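Local coordinates for protein ABC sugar (Ribose) transporter, periplasmic substrate-binding subunit (Rhodobacter sphaeroides, PDB 3L49) that probably binds a sugar in the periplasm as the substrate-binding subunit of an ABC transporter, at residues Gln25-Glu30 with Leu254-Val259; Asp20-Gln25 with Gln246-Ile251. All coordinates share one frame; numbering follows the deposited sequence.

Both contacts join the same two elements, helix 18-33 and helix 248-263, which lie side by side in one lobe of a periplasmic binding protein of type I; the centres of the two contacts are about 9 Å apart. Contact 2 takes the N-terminal turns, where the helices come close enough for backbone to meet backbone through Ala23 and Pro248 and where a water bridges the more exposed edge. Contact 1 lies further along both helices and further from the middle of the chain, yet it is the more buried: there Val256 fills the wider gap, with polar side chains at its flanks. Between them Ala26 CB packs 3.3 Å from Ser249 O, so the two contacts form one continuous helix-helix interface.

Contact 1 of 2, residues Gln25-Glu30 with Leu254-Val259; sequences QAQIAE and LAVQNV
The carboxylate of Glu30 and the side-chain amide of Gln257 meet nearly at right angles, their planes 82° apart. NE2 of Gln257 comes from over one face of the carboxylate, well out of its plane, 2.9 Å from OE2 of Glu30. OE2 also forms a salt bridge with Arg33, one turn on. With CG anti to its backbone N (chi1 -160°) and a bend at the next bond, Glu30 lays its aliphatic part over Val256, CG lying 3.9 Å from Val256 CB. The two methyls of that valine divide the helix between them: CG1 faces Glu30, while CG2 presses on the backbone of Gln27, 3.6 Å from its carbonyl O. CG2 also touches the start of the Gln27 side chain, 4.1 Å from CG. The buried amide nitrogen of Gln27 is held by Gln68 OE1 and by the carbonyl of Ala23 in its own helix. The helix axes approach to 8.9 Å and cross at -42°, running in broadly the same direction. The pair packs on the parallel strands of the lobe's sheet: Val256 and Gln27 both rest on Ile66 of strand 64-68, and Gln27 reaches Val92 of strand 89-92.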
loop_
_atom_site.group_PDB
_atom_site.type_symbol
_atom_site.label_atom_id
_atom_site.label_comp_id
_atom_site.label_asym_id
_atom_site.label_seq_id
_atom_site.Cartn_x
_atom_site.Cartn_y
_atom_site.Cartn_z
ATOM N N GLN A 25 13.515 6.098 0.809
ATOM C CA GLN A 25 14.902 6.227 0.365
ATOM C C GLN A 25 14.998 6.978 -0.958
ATOM O O GLN A 25 15.934 7.752 -1.166
ATOM C CB GLN A 25 15.500 4.842 0.161
ATOM C CG GLN A 25 16.855 4.637 0.768
ATOM C CD GLN A 25 16.787 3.771 2.005
ATOM O OE1 GLN A 25 16.928 2.546 1.930
ATOM N NE2 GLN A 25 16.552 4.398 3.153
ATOM N N ALA A 26 14.029 6.722 -1.846
ATOM C CA ALA A 26 13.965 7.339 -3.177
ATOM C C ALA A 26 13.728 8.844 -3.102
ATOM O O ALA A 26 14.291 9.605 -3.898
ATOM C CB ALA A 26 12.886 6.682 -4.012
ATOM N N GLN A 27 12.885 9.250 -2.150
ATOM C CA GLN A 27 12.639 10.655 -1.861
ATOM C C GLN A 27 13.903 11.374 -1.405
ATOM O O GLN A 27 14.251 12.415 -1.963
ATOM C CB GLN A 27 11.540 10.813 -0.807
ATOM C CG GLN A 27 10.143 10.634 -1.346
ATOM C CD GLN A 27 9.143 10.352 -0.250
ATOM O OE1 GLN A 27 8.661 11.261 0.407
ATOM N NE2 GLN A 27 8.832 9.083 -0.044
ATOM N N ILE A 28 14.583 10.801 -0.410
ATOM C CA ILE A 28 15.825 11.358 0.134
ATOM C C ILE A 28 16.861 11.513 -0.971
ATOM O O ILE A 28 17.442 12.593 -1.136
ATOM C CB ILE A 28 16.388 10.485 1.291
ATOM C CG1 ILE A 28 15.442 10.491 2.499
ATOM C CG2 ILE A 28 17.785 10.953 1.729
ATOM C CD1 ILE A 28 15.786 9.428 3.559
ATOM N N ALA A 29 17.051 10.436 -1.740
ATOM C CA ALA A 29 18.023 10.379 -2.838
ATOM C C ALA A 29 17.766 11.433 -3.911
ATOM O O ALA A 29 18.706 12.055 -4.412
ATOM C CB ALA A 29 18.031 8.991 -3.464
ATOM N N GLU A 30 16.488 11.635 -4.240
ATOM C CA GLU A 30 16.101 12.586 -5.274
ATOM C C GLU A 30 16.233 14.040 -4.824
ATOM O O GLU A 30 16.647 14.898 -5.614
ATOM C CB GLU A 30 14.692 12.281 -5.812
ATOM C CG GLU A 30 14.386 12.891 -7.196
ATOM C CD GLU A 30 15.389 12.499 -8.309
ATOM O OE1 GLU A 30 16.101 11.473 -8.187
ATOM O OE2 GLU A 30 15.455 13.223 -9.329
ATOM N N LEU A 254 9.309 10.508 -8.284
ATOM C CA LEU A 254 8.366 11.344 -9.035
ATOM C C LEU A 254 7.714 12.417 -8.171
ATOM O O LEU A 254 7.432 13.519 -8.652
ATOM C CB LEU A 254 7.281 10.475 -9.681
ATOM C CG LEU A 254 7.591 9.636 -10.922
ATOM C CD1 LEU A 254 6.547 8.534 -11.087
ATOM C CD2 LEU A 254 7.673 10.515 -12.168
ATOM N N ALA A 255 7.466 12.071 -6.907
ATOM C CA ALA A 255 6.921 12.988 -5.915
ATOM C C ALA A 255 7.833 14.192 -5.679
ATOM O O ALA A 255 7.355 15.314 -5.555
ATOM C CB ALA A 255 6.650 12.253 -4.605
ATOM N N VAL A 256 9.144 13.949 -5.644
ATOM C CA VAL A 256 10.135 15.004 -5.428
ATOM C C VAL A 256 10.209 15.947 -6.634
ATOM O O VAL A 256 10.404 17.154 -6.475
ATOM C CB VAL A 256 11.527 14.418 -5.042
ATOM C CG1 VAL A 256 12.577 15.513 -4.885
ATOM C CG2 VAL A 256 11.419 13.646 -3.749
ATOM N N GLN A 257 10.033 15.423 -7.841
ATOM C CA GLN A 257 10.030 16.332 -8.986
ATOM C C GLN A 257 8.705 17.048 -9.194
ATOM O O GLN A 257 8.666 18.049 -9.881
ATOM C CB GLN A 257 10.574 15.716 -10.273
ATOM C CG GLN A 257 10.522 14.233 -10.361
ATOM C CD GLN A 257 11.752 13.674 -11.043
ATOM O OE1 GLN A 257 11.643 12.905 -11.990
ATOM N NE2 GLN A 257 12.931 14.066 -10.568
ATOM N N ASN A 258 7.636 16.554 -8.581
ATOM C CA ASN A 258 6.425 17.354 -8.438
ATOM C C ASN A 258 6.661 18.537 -7.504
ATOM O O ASN A 258 6.215 19.650 -7.784
ATOM C CB ASN A 258 5.255 16.504 -7.954
ATOM C CG ASN A 258 4.611 15.721 -9.076
ATOM O OD1 ASN A 258 4.455 16.227 -10.191
ATOM N ND2 ASN A 258 4.236 14.478 -8.792
ATOM N N VAL A 259 7.376 18.291 -6.405
ATOM C CA VAL A 259 7.827 19.359 -5.513
ATOM C C VAL A 259 8.723 20.353 -6.262
ATOM O O VAL A 259 8.477 21.559 -6.250
ATOM C CB VAL A 259 8.598 18.801 -4.288
ATOM C CG1 VAL A 259 9.047 19.930 -3.380
ATOM C CG2 VAL A 259 7.744 17.824 -3.504
#

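Contact 2 of 2, residues Asp20-Gln25 with Gln246-Ile251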
loop_
_atom_site.group_PDB
_atom_site.type_symbol
_atom_site.label_atom_id
_atom_site.label_comp_id
_atom_site.label_asym_id
_atom_site.label_seq_id
_atom_site.Cartn_x
_atom_site.Cartn_y
_atom_site.Cartn_z
ATOM N N ASP A 20 7.746 0.599 1.754
ATOM C CA ASP A 20 7.897 1.855 2.481
ATOM C C ASP A 20 9.333 2.344 2.479
ATOM O O ASP A 20 9.576 3.525 2.269
ATOM C CB ASP A 20 7.417 1.694 3.923
ATOM C CG ASP A 20 5.908 1.611 4.033
ATOM O OD1 ASP A 20 5.242 1.281 3.029
ATOM O OD2 ASP A 20 5.386 1.864 5.136
ATOM N N LEU A 21 10.274 1.429 2.715
ATOM C CA LEU A 21 11.688 1.765 2.747
ATOM C C LEU A 21 12.174 2.247 1.384
ATOM O O LEU A 21 12.900 3.239 1.306
ATOM C CB LEU A 21 12.532 0.588 3.252
ATOM C CG LEU A 21 14.051 0.831 3.285
ATOM C CD1 LEU A 21 14.413 1.910 4.293
ATOM C CD2 LEU A 21 14.840 -0.455 3.548
ATOM N N LYS A 22 11.752 1.556 0.323
ATOM C CA LYS A 22 12.064 1.960 -1.058
ATOM C C LYS A 22 11.556 3.359 -1.430
ATOM O O LYS A 22 12.285 4.123 -2.059
ATOM C CB LYS A 22 11.543 0.932 -2.069
ATOM C CG LYS A 22 12.605 0.036 -2.706
ATOM C CD LYS A 22 13.179 -1.000 -1.744
ATOM C CE LYS A 22 13.662 -2.246 -2.482
ATOM N NZ LYS A 22 12.526 -3.041 -3.046
ATOM N N ALA A 23 10.323 3.686 -1.036
ATOM C CA ALA A 23 9.733 4.985 -1.345
ATOM C C ALA A 23 10.429 6.123 -0.587
ATOM O O ALA A 23 10.708 7.195 -1.145
ATOM C CB ALA A 23 8.245 4.965 -1.028
ATOM N N TYR A 24 10.708 5.859 0.690
ATOM C CA TYR A 24 11.340 6.796 1.614
ATOM C C TYR A 24 12.764 7.131 1.179
ATOM O O TYR A 24 13.152 8.301 1.157
ATOM C CB TYR A 24 11.335 6.167 3.002
ATOM C CG TYR A 24 11.772 7.036 4.158
ATOM C CD1 TYR A 24 13.040 6.895 4.714
ATOM C CD2 TYR A 24 10.901 7.964 4.730
ATOM C CE1 TYR A 24 13.438 7.668 5.796
ATOM C CE2 TYR A 24 11.291 8.746 5.812
ATOM C CZ TYR A 24 12.562 8.586 6.337
ATOM O OH TYR A 24 12.966 9.341 7.407
ATOM N N GLN A 25 13.515 6.098 0.809
ATOM C CA GLN A 25 14.902 6.227 0.365
ATOM C C GLN A 25 14.998 6.978 -0.958
ATOM O O GLN A 25 15.934 7.752 -1.166
ATOM C CB GLN A 25 15.500 4.842 0.161
ATOM C CG GLN A 25 16.855 4.637 0.768
ATOM C CD GLN A 25 16.787 3.771 2.005
ATOM O OE1 GLN A 25 16.928 2.546 1.930
ATOM N NE2 GLN A 25 16.552 4.398 3.153
ATOM N N GLN A 246 4.177 -2.946 -7.816
ATOM C CA GLN A 246 4.321 -1.497 -7.924
ATOM C C GLN A 246 5.778 -1.058 -8.032
ATOM O O GLN A 246 6.687 -1.860 -7.869
ATOM C CB GLN A 246 3.725 -0.824 -6.692
ATOM C CG GLN A 246 2.239 -1.024 -6.475
ATOM C CD GLN A 246 1.765 -0.217 -5.297
ATOM O OE1 GLN A 246 1.332 0.924 -5.447
ATOM N NE2 GLN A 246 1.898 -0.781 -4.103
ATOM N N GLN A 247 5.995 0.234 -8.276
ATOM C CA GLN A 247 7.347 0.798 -8.293
ATOM C C GLN A 247 7.547 1.901 -7.238
ATOM O O GLN A 247 7.537 3.089 -7.591
ATOM C CB GLN A 247 7.672 1.340 -9.687
ATOM C CG GLN A 247 7.631 0.305 -10.802
ATOM C CD GLN A 247 7.387 0.922 -12.165
ATOM O OE1 GLN A 247 7.732 2.078 -12.413
ATOM N NE2 GLN A 247 6.799 0.145 -13.067
ATOM N N PRO A 248 7.713 1.520 -5.943
ATOM C CA PRO A 248 7.906 2.519 -4.875
ATOM C C PRO A 248 9.093 3.460 -5.088
ATOM O O PRO A 248 8.980 4.650 -4.792
ATOM C CB PRO A 248 8.114 1.663 -3.619
ATOM C CG PRO A 248 8.455 0.305 -4.118
ATOM C CD PRO A 248 7.675 0.160 -5.376
ATOM N N SER A 249 10.200 2.938 -5.614
ATOM C CA SER A 249 11.353 3.769 -5.959
ATOM C C SER A 249 11.031 4.824 -7.019
ATOM O O SER A 249 11.549 5.946 -6.954
ATOM C CB SER A 249 12.543 2.914 -6.389
ATOM O OG SER A 249 13.093 2.243 -5.271
ATOM N N GLU A 250 10.166 4.479 -7.973
ATOM C CA GLU A 250 9.690 5.464 -8.945
ATOM C C GLU A 250 8.759 6.490 -8.336
ATOM O O GLU A 250 8.905 7.683 -8.609
ATOM C CB GLU A 250 9.010 4.807 -10.137
ATOM C CG GLU A 250 9.952 4.551 -11.272
ATOM C CD GLU A 250 10.486 5.817 -11.925
ATOM O OE1 GLU A 250 11.724 5.909 -12.093
ATOM O OE2 GLU A 250 9.678 6.708 -12.278
ATOM N N ILE A 251 7.813 6.013 -7.520
ATOM C CA ILE A 251 6.845 6.866 -6.824
ATOM C C ILE A 251 7.552 7.954 -5.997
ATOM O O ILE A 251 7.229 9.136 -6.126
ATOM C CB ILE A 251 5.850 6.013 -5.971
ATOM C CG1 ILE A 251 4.742 5.442 -6.862
ATOM C CG2 ILE A 251 5.222 6.826 -4.867
ATOM C CD1 ILE A 251 4.279 4.023 -6.490
HETATM O O HOH W 1 14.514 3.420 -3.347
#
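A water molecule joins Lys22 to Ser249, donating a hydrogen bond of 2.7 Å to the carbonyl O of Lys22 and forming another of 2.7 Å with OG of Ser249. It bridges the more exposed side of two helix N-terminal regions packed together in one lobe of the type I periplasmic binding protein fold. Besides the water, Ser249 OG meets the side of the lysine chain, 3.4 Å from Lys22 CG. The aliphatic base of Lys22 lies against the proline ring, where Lys22 CB is 3.8 Å from Pro248 CG. Bends at chi2 and chi4 then carry its ammonium away from the second helix to a salt bridge with Asp18, leaving only hydrocarbon in the contact. Pro248 begins helix 248-263, directly after the N-cap residue Gln247, and its ring also packs on Trp19. Two residues earlier, the buried Gln246 is hydrogen-bonded to Ser105 and, through NE2, to an unidentified bound ligand, probably from the crystallisation liquor. The small Ala23 lets the backbones come close, with its CA 4.7 Å from that of Pro248. The Ala23 methyl packs on the proline ring, Ala23 CB lying 4.2 Å from Pro248 CB, and Ala23 CA points its hydrogen at Pro248 O in a CA-H...O contact of 3.5 Å, with 145° at the hydrogen.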